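PDB 3C3K: alanine racemase from Actinobacillus succinogenes, which has the two-lobed fold of periplasmic binding proteins and LacI-type regulators, and probably binds a small molecule in the cleft between its lobes. Local coordinates for residues C92-D96 / A135-A139; A86-V90 / L249-I254; V116-V120 / R149-L155; A196-I200 / T228-L232; E47-S53 / D72-E76. One frame throughout, in Å; residues are numbered along the deposited sequence.

Contact 1: residues C92-D96 / A135-A139; sequences CAEYD and AYQYA
The carboxylate of Glu94 carries most of the polar contact, lying against the first turn of helix 137-152. Its OE2 accepts from Gln137 N at 2.7 Å. That bond is fairly straight (161°) and uses the syn lone pair. OE1 of Glu94 takes Tyr138 N at 2.7 Å, but this bond is bent and weak. A bend in the acid's chain at chi2 (-87°) swings the carboxylate over to the two amides.

A water adds a second set of polar links. It accepts from Tyr95 N and Gln137 NE2, each at 2.7 Å, and donates to Glu94 OE1 at 2.9 Å. The side chain of Gln137 is extended beyond CG and also brings NE2 against Tyr95 O. The modelled separation there is too short to be trusted in detail.

Elsewhere carbon meets oxygen: Tyr138 CD2 lies 3.1 Å from Ala93 O. Within its own segment, Tyr136 CB covers the centre of one face of the Tyr138 ring. A glycerol, probably from the crystallisation liquor, comes within about 3 Å (nearest atoms) of the Tyr138 side chain.

The loop after Cys92 leaves strand 89-92 of the six-stranded sheet, whereas helix 137-152 belongs with the four-stranded one, so the contact bridges the two lobes. Leu74 N also donates to Glu94 OE2. Together with this bond, the amino end of helix 137-152 probably favours the charged form of Glu94.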
# COMPACT_ATOMS: atom_id res chain seq x y z
N CYS B 92 -12.51 -10.39 8.87
CA CYS B 92 -11.91 -10.73 7.56
C CYS B 92 -10.61 -11.45 7.70
O CYS B 92 -9.77 -11.09 8.52
CB CYS B 92 -11.56 -9.47 6.77
SG CYS B 92 -12.91 -8.54 6.11
N ALA B 93 -10.39 -12.45 6.83
CA ALA B 93 -9.09 -13.05 6.63
C ALA B 93 -8.60 -13.89 7.76
O ALA B 93 -7.52 -14.38 7.68
CB ALA B 93 -8.02 -12.00 6.28
N GLU B 94 -9.38 -14.07 8.80
CA GLU B 94 -9.11 -15.11 9.81
C GLU B 94 -10.32 -16.07 9.81
O GLU B 94 -11.46 -15.66 9.65
CB GLU B 94 -8.90 -14.50 11.19
CG GLU B 94 -7.62 -13.69 11.36
CD GLU B 94 -6.44 -14.54 11.75
OE1 GLU B 94 -6.17 -15.52 11.03
OE2 GLU B 94 -5.80 -14.23 12.78
N TYR B 95 -10.05 -17.35 9.96
CA TYR B 95 -11.10 -18.36 9.90
C TYR B 95 -11.11 -19.26 11.12
O TYR B 95 -10.16 -20.02 11.31
CB TYR B 95 -10.89 -19.24 8.67
CG TYR B 95 -11.88 -20.34 8.47
CD1 TYR B 95 -13.22 -20.06 8.36
CD2 TYR B 95 -11.47 -21.63 8.28
CE1 TYR B 95 -14.16 -21.03 8.14
CE2 TYR B 95 -12.36 -22.63 8.04
CZ TYR B 95 -13.73 -22.30 7.96
OH TYR B 95 -14.65 -23.25 7.72
N ASP B 96 -12.18 -19.17 11.92
CA ASP B 96 -12.46 -20.11 12.98
C ASP B 96 -13.95 -20.40 12.96
O ASP B 96 -14.76 -19.52 13.28
CB ASP B 96 -12.13 -19.55 14.35
CG ASP B 96 -12.36 -20.57 15.45
OD1 ASP B 96 -12.77 -21.73 15.13
OD2 ASP B 96 -12.09 -20.22 16.61
N ALA B 135 1.05 -13.95 15.50
CA ALA B 135 -0.17 -13.61 16.24
C ALA B 135 -1.39 -13.88 15.31
O ALA B 135 -2.47 -14.20 15.80
CB ALA B 135 -0.15 -12.09 16.69
N TYR B 136 -1.20 -13.81 13.98
CA TYR B 136 -2.32 -14.07 13.05
C TYR B 136 -2.54 -15.54 12.77
O TYR B 136 -1.57 -16.30 12.47
CB TYR B 136 -2.13 -13.31 11.76
CG TYR B 136 -2.16 -11.81 11.97
CD1 TYR B 136 -1.02 -11.11 12.39
CD2 TYR B 136 -3.33 -11.07 11.73
CE1 TYR B 136 -1.07 -9.71 12.61
CE2 TYR B 136 -3.38 -9.69 11.90
CZ TYR B 136 -2.27 -9.01 12.32
OH TYR B 136 -2.34 -7.62 12.51
N GLN B 137 -3.80 -15.98 12.86
CA GLN B 137 -4.06 -17.41 12.71
C GLN B 137 -3.72 -17.79 11.27
O GLN B 137 -3.22 -18.88 11.00
CB GLN B 137 -5.50 -17.81 13.08
CG GLN B 137 -5.68 -19.32 13.21
CD GLN B 137 -7.12 -19.79 13.42
OE1 GLN B 137 -7.40 -20.37 14.45
NE2 GLN B 137 -8.01 -19.58 12.43
N TYR B 138 -3.91 -16.88 10.33
CA TYR B 138 -3.53 -17.32 9.02
C TYR B 138 -2.01 -17.60 8.95
O TYR B 138 -1.59 -18.47 8.22
CB TYR B 138 -3.97 -16.38 7.92
CG TYR B 138 -3.55 -14.94 8.06
CD1 TYR B 138 -2.26 -14.50 7.70
CD2 TYR B 138 -4.50 -13.97 8.44
CE1 TYR B 138 -1.92 -13.11 7.83
CE2 TYR B 138 -4.17 -12.63 8.55
CZ TYR B 138 -2.90 -12.21 8.21
OH TYR B 138 -2.69 -10.83 8.30
N ALA B 139 -1.20 -16.86 9.69
CA ALA B 139 0.24 -17.13 9.58
C ALA B 139 0.56 -18.46 10.25
O ALA B 139 1.48 -19.20 9.81
CB ALA B 139 1.10 -15.99 10.14
O HOH W 1 -7.43 -18.04 10.34

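Contact 2: residues A86-V90 / L249-I254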
# COMPACT_ATOMS: atom_id res chain seq x y z
N ALA B 86 -23.53 -6.85 20.81
CA ALA B 86 -24.38 -7.17 19.69
C ALA B 86 -24.18 -6.23 18.49
O ALA B 86 -24.87 -6.39 17.46
CB ALA B 86 -25.80 -7.07 20.14
N PHE B 87 -23.28 -5.24 18.60
CA PHE B 87 -23.06 -4.35 17.45
C PHE B 87 -22.67 -5.16 16.21
O PHE B 87 -22.02 -6.20 16.33
CB PHE B 87 -22.03 -3.25 17.76
CG PHE B 87 -22.53 -2.14 18.68
CD1 PHE B 87 -23.33 -1.11 18.18
CD2 PHE B 87 -22.16 -2.11 20.05
CE1 PHE B 87 -23.78 -0.05 19.01
CE2 PHE B 87 -22.57 -1.07 20.89
CZ PHE B 87 -23.40 -0.03 20.37
N PRO B 88 -23.10 -4.71 15.00
CA PRO B 88 -22.64 -5.43 13.80
C PRO B 88 -21.11 -5.59 13.75
O PRO B 88 -20.39 -4.63 13.99
CB PRO B 88 -23.09 -4.53 12.67
CG PRO B 88 -24.33 -3.84 13.23
CD PRO B 88 -23.93 -3.53 14.67
N TRP B 89 -20.63 -6.82 13.49
CA TRP B 89 -19.20 -7.17 13.61
C TRP B 89 -18.92 -8.29 12.62
O TRP B 89 -19.67 -9.27 12.54
CB TRP B 89 -18.96 -7.65 15.06
CG TRP B 89 -17.57 -7.84 15.54
CD1 TRP B 89 -16.42 -7.48 14.94
CD2 TRP B 89 -17.20 -8.36 16.84
NE1 TRP B 89 -15.34 -7.76 15.75
CE2 TRP B 89 -15.80 -8.32 16.92
CE3 TRP B 89 -17.94 -8.87 17.92
CZ2 TRP B 89 -15.09 -8.77 18.07
CZ3 TRP B 89 -17.22 -9.34 19.09
CH2 TRP B 89 -15.82 -9.26 19.15
N VAL B 90 -17.82 -8.14 11.87
CA VAL B 90 -17.42 -9.14 10.88
C VAL B 90 -15.93 -9.22 10.91
O VAL B 90 -15.28 -8.21 11.00
CB VAL B 90 -17.82 -8.78 9.44
CG1 VAL B 90 -17.27 -9.77 8.47
CG2 VAL B 90 -19.35 -8.74 9.26
N LEU B 249 -22.12 -8.99 4.86
CA LEU B 249 -22.40 -9.65 6.12
C LEU B 249 -22.72 -8.64 7.22
O LEU B 249 -23.58 -8.91 8.12
CB LEU B 249 -21.25 -10.60 6.52
CG LEU B 249 -20.89 -11.79 5.60
CD1 LEU B 249 -19.68 -12.61 6.17
CD2 LEU B 249 -22.09 -12.67 5.46
N LEU B 250 -22.04 -7.50 7.17
CA LEU B 250 -22.25 -6.45 8.16
C LEU B 250 -23.63 -5.86 7.95
O LEU B 250 -24.29 -5.47 8.90
CB LEU B 250 -21.21 -5.30 8.04
CG LEU B 250 -21.09 -4.45 9.30
CD1 LEU B 250 -20.32 -5.25 10.33
CD2 LEU B 250 -20.34 -3.14 9.01
N LEU B 251 -24.05 -5.73 6.70
CA LEU B 251 -25.40 -5.23 6.40
C LEU B 251 -26.54 -6.17 6.83
O LEU B 251 -27.61 -5.71 7.23
CB LEU B 251 -25.53 -4.81 4.92
CG LEU B 251 -24.68 -3.63 4.41
CD1 LEU B 251 -24.68 -3.57 2.84
CD2 LEU B 251 -25.03 -2.24 5.05
N GLU B 252 -26.36 -7.47 6.77
CA GLU B 252 -27.39 -8.35 7.30
C GLU B 252 -27.60 -8.10 8.77
O GLU B 252 -28.75 -8.18 9.24
CB GLU B 252 -27.01 -9.80 7.20
CG GLU B 252 -26.26 -10.11 6.02
CD GLU B 252 -26.99 -11.05 5.14
OE1 GLU B 252 -26.33 -12.06 4.79
OE2 GLU B 252 -28.19 -10.77 4.83
N GLN B 253 -26.51 -7.89 9.51
CA GLN B 253 -26.60 -7.57 10.90
C GLN B 253 -27.31 -6.25 11.09
O GLN B 253 -28.21 -6.16 11.92
CB GLN B 253 -25.23 -7.58 11.57
CG GLN B 253 -24.67 -8.96 11.64
CD GLN B 253 -23.24 -9.02 12.13
OE1 GLN B 253 -22.95 -8.77 13.29
NE2 GLN B 253 -22.32 -9.38 11.24
N ILE B 254 -26.92 -5.22 10.35
CA ILE B 254 -27.53 -3.89 10.54
C ILE B 254 -29.01 -3.93 10.16
O ILE B 254 -29.86 -3.35 10.86
CB ILE B 254 -26.82 -2.80 9.68
CG1 ILE B 254 -25.49 -2.37 10.29
CG2 ILE B 254 -27.74 -1.56 9.42
CD1 ILE B 254 -24.47 -1.90 9.27
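The amide of Gln253 meets the backbone of Trp89 with both of its polar atoms. Its OE1 accepts from Trp89 N at 3.0 Å, and its NE2 donates to Trp89 O, also at 3.0 Å. Both bonds are near straight, at 158° and 161°. In each, the donor stands well above the carbonyl plane of its acceptor. A weak bond from Gln253 NE2 to Leu249 O, one helical turn back, also restrains the amide.

Carbon packing is close around this amide. Leu250 CD1 rests 3.5 Å from Pro88 C. Val90 CG2 lies 3.8 Å from Leu249 CB and also touches Leu250 CD1. With chi1 of Val90 at 175°, CG2 is the methyl turned to the helix. Pro88 CG presses on Ile254 CG1 at 3.5 Å, tighter than usual for two carbons, and the proline ring stands roughly perpendicular to the isoleucine chain.

Here helix 239-254 packs on one face of the six-stranded parallel sheet, as in an alpha/beta lobe of the periplasmic binding protein fold. Trp89 points the other way and touches helix 77-84.

Toward the end of the helix the contact becomes more exposed. Just before Pro88, Phe87 points away from the helix, on the exposed side of the contact.

Contact 3: residues V116-V120 / R149-L155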
# COMPACT_ATOMS: atom_id res chain seq x y z
N VAL B 116 2.94 -26.52 -1.31
CA VAL B 116 3.94 -27.56 -1.10
C VAL B 116 3.76 -28.75 -2.05
O VAL B 116 4.74 -29.22 -2.64
CB VAL B 116 3.95 -28.06 0.33
CG1 VAL B 116 4.93 -29.21 0.50
CG2 VAL B 116 4.31 -26.91 1.25
N ASP B 117 2.54 -29.21 -2.25
CA ASP B 117 2.40 -30.33 -3.18
C ASP B 117 2.91 -29.96 -4.57
O ASP B 117 3.50 -30.81 -5.21
CB ASP B 117 0.95 -30.81 -3.31
CG ASP B 117 0.44 -31.44 -2.08
OD1 ASP B 117 1.22 -31.77 -1.15
OD2 ASP B 117 -0.78 -31.61 -2.03
N GLN B 118 2.66 -28.72 -5.05
CA GLN B 118 3.09 -28.33 -6.39
C GLN B 118 4.59 -28.22 -6.49
O GLN B 118 5.18 -28.71 -7.43
CB GLN B 118 2.48 -27.00 -6.82
CG GLN B 118 0.98 -26.98 -6.88
CD GLN B 118 0.41 -28.24 -7.40
OE1 GLN B 118 0.60 -28.58 -8.56
NE2 GLN B 118 -0.34 -28.94 -6.55
N LEU B 119 5.22 -27.57 -5.52
CA LEU B 119 6.68 -27.59 -5.45
C LEU B 119 7.27 -29.02 -5.46
O LEU B 119 8.22 -29.26 -6.16
CB LEU B 119 7.21 -26.74 -4.28
CG LEU B 119 6.91 -25.25 -4.39
CD1 LEU B 119 7.04 -24.57 -3.02
CD2 LEU B 119 7.81 -24.57 -5.43
N VAL B 120 6.72 -29.94 -4.70
CA VAL B 120 7.24 -31.33 -4.67
C VAL B 120 7.02 -32.05 -5.99
O VAL B 120 7.91 -32.77 -6.43
CB VAL B 120 6.59 -32.12 -3.51
CG1 VAL B 120 6.74 -33.69 -3.66
CG2 VAL B 120 7.15 -31.64 -2.18
N ARG B 149 2.87 -30.84 5.54
CA ARG B 149 2.89 -31.38 4.18
C ARG B 149 4.29 -31.84 3.79
O ARG B 149 4.48 -32.79 3.04
CB ARG B 149 2.33 -30.33 3.22
CG ARG B 149 1.69 -30.89 2.00
CD ARG B 149 0.42 -31.66 2.36
NE ARG B 149 -0.12 -32.31 1.18
CZ ARG B 149 -1.02 -33.27 1.25
NH1 ARG B 149 -1.46 -33.65 2.43
NH2 ARG B 149 -1.46 -33.87 0.15
N LEU B 150 5.31 -31.21 4.35
CA LEU B 150 6.68 -31.73 4.14
C LEU B 150 6.83 -33.12 4.71
O LEU B 150 7.46 -33.95 4.09
CB LEU B 150 7.78 -30.82 4.72
CG LEU B 150 7.92 -29.38 4.16
CD1 LEU B 150 9.10 -28.64 4.84
CD2 LEU B 150 8.08 -29.39 2.65
N LYS B 151 6.30 -33.33 5.92
CA LYS B 151 6.40 -34.61 6.64
C LYS B 151 5.54 -35.60 5.88
O LYS B 151 5.85 -36.78 5.80
CB LYS B 151 5.82 -34.52 8.06
CG LYS B 151 6.50 -33.63 9.14
CD LYS B 151 8.01 -33.74 9.08
CE LYS B 151 8.65 -32.50 8.38
NZ LYS B 151 10.15 -32.57 8.09
N PHE B 152 4.41 -35.13 5.36
CA PHE B 152 3.59 -35.99 4.55
C PHE B 152 4.33 -36.55 3.33
O PHE B 152 4.07 -37.65 2.87
CB PHE B 152 2.37 -35.23 4.07
CG PHE B 152 1.56 -35.95 3.09
CD1 PHE B 152 0.64 -36.93 3.50
CD2 PHE B 152 1.60 -35.60 1.78
CE1 PHE B 152 -0.17 -37.58 2.57
CE2 PHE B 152 0.80 -36.24 0.85
CZ PHE B 152 -0.08 -37.23 1.24
N HIS B 153 5.22 -35.74 2.78
CA HIS B 153 6.02 -36.18 1.62
C HIS B 153 7.35 -36.80 2.05
O HIS B 153 8.21 -37.07 1.24
CB HIS B 153 6.26 -35.00 0.67
CG HIS B 153 5.03 -34.61 -0.11
ND1 HIS B 153 4.41 -35.47 -0.99
CD2 HIS B 153 4.30 -33.47 -0.10
CE1 HIS B 153 3.36 -34.85 -1.52
NE2 HIS B 153 3.27 -33.64 -0.99
N GLY B 154 7.52 -36.98 3.34
CA GLY B 154 8.74 -37.59 3.85
C GLY B 154 10.00 -36.81 3.55
O GLY B 154 11.02 -37.41 3.38
N LEU B 155 9.91 -35.49 3.42
CA LEU B 155 11.06 -34.65 3.15
C LEU B 155 11.85 -34.45 4.45
O LEU B 155 11.29 -34.22 5.49
CB LEU B 155 10.63 -33.32 2.50
CG LEU B 155 9.75 -33.47 1.21
CD1 LEU B 155 9.23 -32.20 0.61
CD2 LEU B 155 10.49 -34.22 0.10
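The ring of His153 is covered on both faces. Val120 CG1 sits over the centre of one face in a CH-pi contact, 4.0 Å from the ring centroid of His153. Phe152 CD2 covers the centre of the opposite face. At the ring edge, His153 NE2 donates to Asp117 OD1 at 2.8 Å, nearly in the ring plane and almost straight (166°). The carboxylate and ring planes stand 88° apart, and NE2 meets OD1 from above the carboxylate plane.

The guanidinium of Arg149 has Phe152 CE2 over one face, offset toward the rim. Its NH1 in turn lies over the centre of the phenylalanine ring. The edge of the Arg149 guanidinium forms a side-on salt bridge with Asp117, one nitrogen to each oxygen. Arg149 NE reaches Asp117 OD1 at 2.7 Å on the syn lone pair, and Arg149 NH2 reaches Asp117 OD2 at 3.2 Å. The arginine chain bends at chi2 (67°) to turn its head to the acid. OD1 thus accepts two bonds, from arginine and histidine.

Helices 108-121 and 137-152 are joined through strand 127-131 of the four-stranded parallel sheet, and both touch Ile127 of that strand. A Schellman motif ends the second helix. Gly154 has positive phi, Leu155 N bonds to Leu150 O, and Gly154 N bonds to Lys151 O.

This turn leads the chain back toward the first helix. Leu155 CD1 comes to 3.5 Å from Val120 CG2, the two side chains running antiparallel alongside one another. On the sheet side, Val116 CG1 meets Leu150 CD2 at 3.8 Å.

Contact 4: residues A196-I200 / T228-L232; sequences AAGAI and TVPAL
Thr228 meets helix 193-205 with its methyl, CG2 lying 3.6 Å from Ala197 CB. Its hydroxyl is placed between the backbone N and the carbonyl carbon (chi1 51°). From there OG1 donates to Pro230 O at 3.0 Å, tilted 25° from the carbonyl plane. This bond ties the loop across its own turn. Ile200 CD1 packs against the same hydroxyl.

Val229 turns its side chain away from the helix. Its backbone still takes part, with O 3.4 Å from Ile200 CG2.

Pro230 follows a cis peptide bond. Its carbonyl O is 3.5 Å from Ile200 CD1. The proline ring is a more distant neighbour: Pro230 CD is 4.3 Å from Ile200 CG2.

Leu232 points back at the helix. Its CD2 touches Ala196 CB at 3.7 Å, while its CD1 is 4.0 Å from Ile200 CD1. The isoleucine therefore reaches partners along most of the loop, and the small alanines let the chain come close.

Ala196, Ile200 and Leu232 all rest on Val216 of strand 215-217. The loop leads from that edge strand of the four-stranded sheet to strand 234-236, and Arg274 bonds to Leu232 O.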
# COMPACT_ATOMS: atom_id res chain seq x y z
N ALA B 196 8.21 -12.16 -0.86
CA ALA B 196 8.73 -13.01 -1.96
C ALA B 196 9.51 -12.16 -2.96
O ALA B 196 10.52 -12.59 -3.53
CB ALA B 196 7.61 -13.81 -2.66
N ALA B 197 9.06 -10.91 -3.15
CA ALA B 197 9.77 -10.00 -4.05
C ALA B 197 11.19 -9.75 -3.53
O ALA B 197 12.13 -9.62 -4.31
CB ALA B 197 9.01 -8.69 -4.19
N GLY B 198 11.33 -9.71 -2.20
CA GLY B 198 12.63 -9.54 -1.54
C GLY B 198 13.43 -10.83 -1.64
O GLY B 198 14.66 -10.83 -1.80
N ALA B 199 12.72 -11.96 -1.57
CA ALA B 199 13.44 -13.21 -1.76
C ALA B 199 14.07 -13.29 -3.17
O ALA B 199 15.24 -13.62 -3.30
CB ALA B 199 12.56 -14.39 -1.43
N ILE B 200 13.30 -12.94 -4.20
CA ILE B 200 13.76 -12.89 -5.58
C ILE B 200 14.97 -11.94 -5.72
O ILE B 200 16.00 -12.29 -6.32
CB ILE B 200 12.61 -12.42 -6.52
CG1 ILE B 200 11.52 -13.49 -6.60
CG2 ILE B 200 13.17 -12.03 -7.90
CD1 ILE B 200 10.35 -13.26 -7.66
N THR B 228 7.78 -8.39 -10.52
CA THR B 228 9.10 -8.92 -10.20
C THR B 228 9.60 -9.64 -11.44
O THR B 228 8.80 -10.02 -12.34
CB THR B 228 9.03 -9.89 -9.01
OG1 THR B 228 8.00 -10.87 -9.25
CG2 THR B 228 8.71 -9.12 -7.78
N VAL B 229 10.92 -9.85 -11.49
CA VAL B 229 11.47 -10.60 -12.59
C VAL B 229 12.26 -11.75 -12.00
O VAL B 229 13.21 -11.51 -11.30
CB VAL B 229 12.34 -9.71 -13.55
CG1 VAL B 229 13.02 -10.61 -14.62
CG2 VAL B 229 11.44 -8.65 -14.21
N PRO B 230 11.85 -13.00 -12.25
CA PRO B 230 10.72 -13.51 -12.96
C PRO B 230 9.40 -13.11 -12.23
O PRO B 230 9.37 -12.83 -11.02
CB PRO B 230 10.88 -15.03 -12.82
CG PRO B 230 11.78 -15.20 -11.62
CD PRO B 230 12.68 -14.06 -11.64
N ALA B 231 8.32 -13.10 -12.99
CA ALA B 231 7.00 -12.90 -12.38
C ALA B 231 6.77 -13.99 -11.35
O ALA B 231 7.24 -15.09 -11.54
CB ALA B 231 5.92 -12.94 -13.40
N LEU B 232 5.96 -13.66 -10.33
CA LEU B 232 5.88 -14.42 -9.10
C LEU B 232 4.68 -15.35 -9.04
O LEU B 232 3.56 -14.88 -9.10
CB LEU B 232 5.91 -13.42 -7.90
CG LEU B 232 5.72 -14.14 -6.60
CD1 LEU B 232 7.01 -14.98 -6.35
CD2 LEU B 232 5.41 -13.08 -5.51

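Contact 5: residues E47-S53 / D72-E76; sequences ESDLARS and DALSE
Ser48 OG is held by two bonds. It accepts from Ala73 N at 2.9 Å in a nearly straight line (172°), and it is also hydrogen-bonded to the hydroxyl of Tyr136. The backbone of the same serine makes a weak bond, Ser48 N to Asp72 OD1 at 3.2 Å. This oxygen has a further weak partner in Thr46 OG1.

Ser53 meets the other acid of the loop. Its OG lies 2.7 Å from Glu76 OE2 and 3.0 Å from Asp49 O, and its one proton could go to either. Glu76 OE2 also takes a bond at 2.7 Å from a water, which is weakly bound to Ser48 O. The glutamate has its CG anti to the backbone N (chi1 -161°) and is extended beyond, a shape that carries the carboxylate across to helix 50-56. Leu50 CD1 lies alongside its chain, 4.1 Å from Glu76 CG.

Asp49 is the N-cap of this helix, its OD1 accepting from Ala51 N. Arg52 forms salt bridges with Glu47 and with Glu35 of the second subunit, so the helix also faces the dimer partner.

The contact joins the loops that follow strands 39-45 and 68-70 of the six-stranded sheet. Within the second loop, Asp72 OD2 and Glu76 OE1 are only 2.5 Å apart. Such closeness is consistent with one of the two acids holding a proton, which would lessen their repulsion.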
# COMPACT_ATOMS: atom_id res chain seq x y z
N GLU B 47 -3.26 -2.81 13.62
CA GLU B 47 -2.13 -3.79 13.66
C GLU B 47 -2.15 -4.73 14.84
O GLU B 47 -1.08 -4.99 15.48
CB GLU B 47 -0.80 -3.05 13.67
CG GLU B 47 -0.68 -2.05 12.56
CD GLU B 47 0.73 -1.47 12.45
OE1 GLU B 47 1.02 -0.38 12.99
OE2 GLU B 47 1.55 -2.10 11.80
N SER B 48 -3.36 -5.19 15.19
CA SER B 48 -3.56 -6.06 16.32
C SER B 48 -2.90 -5.60 17.60
O SER B 48 -2.38 -6.40 18.40
CB SER B 48 -3.13 -7.48 15.95
OG SER B 48 -3.79 -7.85 14.75
N ASP B 49 -2.91 -4.29 17.78
CA ASP B 49 -2.45 -3.61 18.97
C ASP B 49 -3.69 -3.28 19.75
O ASP B 49 -4.57 -2.51 19.28
CB ASP B 49 -1.75 -2.31 18.54
CG ASP B 49 -1.26 -1.50 19.70
OD1 ASP B 49 -1.90 -1.55 20.78
OD2 ASP B 49 -0.24 -0.81 19.52
N LEU B 50 -3.79 -3.87 20.93
CA LEU B 50 -5.04 -3.86 21.69
C LEU B 50 -5.41 -2.48 22.14
O LEU B 50 -6.61 -2.14 22.17
CB LEU B 50 -4.93 -4.78 22.88
CG LEU B 50 -6.19 -5.02 23.67
CD1 LEU B 50 -7.23 -5.67 22.81
CD2 LEU B 50 -5.79 -5.98 24.84
N ALA B 51 -4.38 -1.67 22.43
CA ALA B 51 -4.63 -0.32 22.91
C ALA B 51 -5.22 0.49 21.77
O ALA B 51 -6.17 1.25 21.98
CB ALA B 51 -3.38 0.32 23.44
N ARG B 52 -4.66 0.36 20.57
CA ARG B 52 -5.26 1.02 19.40
C ARG B 52 -6.70 0.58 19.16
O ARG B 52 -7.56 1.38 18.90
CB ARG B 52 -4.45 0.72 18.14
CG ARG B 52 -3.28 1.57 17.99
CD ARG B 52 -2.67 1.37 16.61
NE ARG B 52 -1.33 1.92 16.56
CZ ARG B 52 -0.38 1.59 15.68
NH1 ARG B 52 -0.61 0.68 14.73
NH2 ARG B 52 0.81 2.18 15.76
N SER B 53 -6.97 -0.72 19.25
CA SER B 53 -8.30 -1.25 19.00
C SER B 53 -9.31 -0.70 19.98
O SER B 53 -10.37 -0.23 19.58
CB SER B 53 -8.30 -2.74 19.17
OG SER B 53 -7.33 -3.29 18.32
N ASP B 72 -7.91 -7.78 12.18
CA ASP B 72 -6.90 -8.16 13.21
C ASP B 72 -6.80 -9.63 13.56
O ASP B 72 -7.69 -10.45 13.20
CB ASP B 72 -7.18 -7.40 14.49
CG ASP B 72 -6.69 -5.95 14.44
OD1 ASP B 72 -5.99 -5.61 13.50
OD2 ASP B 72 -6.92 -5.21 15.44
N ALA B 73 -5.74 -9.98 14.29
CA ALA B 73 -5.54 -11.36 14.74
C ALA B 73 -6.79 -11.87 15.45
O ALA B 73 -7.44 -11.14 16.25
CB ALA B 73 -4.29 -11.47 15.69
N LEU B 74 -7.13 -13.12 15.13
CA LEU B 74 -8.31 -13.83 15.65
C LEU B 74 -8.38 -13.79 17.14
O LEU B 74 -9.44 -13.64 17.69
CB LEU B 74 -8.25 -15.31 15.22
CG LEU B 74 -9.43 -16.21 15.50
CD1 LEU B 74 -10.57 -15.75 14.64
CD2 LEU B 74 -9.02 -17.62 15.16
N SER B 75 -7.22 -13.85 17.82
CA SER B 75 -7.21 -13.89 19.27
C SER B 75 -7.59 -12.56 20.00
O SER B 75 -7.74 -12.49 21.27
CB SER B 75 -5.80 -14.24 19.70
OG SER B 75 -4.92 -13.21 19.34
N GLU B 76 -7.76 -11.51 19.19
CA GLU B 76 -8.21 -10.23 19.70
C GLU B 76 -9.72 -10.25 19.90
O GLU B 76 -10.22 -9.44 20.64
CB GLU B 76 -7.85 -9.12 18.70
CG GLU B 76 -7.86 -7.71 19.33
CD GLU B 76 -7.41 -6.61 18.39
OE1 GLU B 76 -8.01 -6.49 17.27
OE2 GLU B 76 -6.52 -5.84 18.82
O HOH W 2 -4.88 -7.32 20.32

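Overall arrangement
Contacts 2 and 5 lie in the lobe of the six-stranded parallel sheet, their centres 19 Å apart. Contacts 3 and 4 lie in the lobe of the four-stranded sheet, their centres 22 Å apart. Contact 1 joins the lobes. It touches contact 5, 12 Å away between centres, and shares helix 137-152 with contact 3. Contacts 2 and 3 are about 40 Å apart between centres, on opposite sides of the chain's centre. Along the chain contact 5 closes first. Contacts 1 and 3 alternate their segments, and contact 4 follows both. Contact 2 spans contacts 1, 3 and 4, so the chain leaves the first lobe and returns. Such crossing is characteristic of the periplasmic binding protein fold.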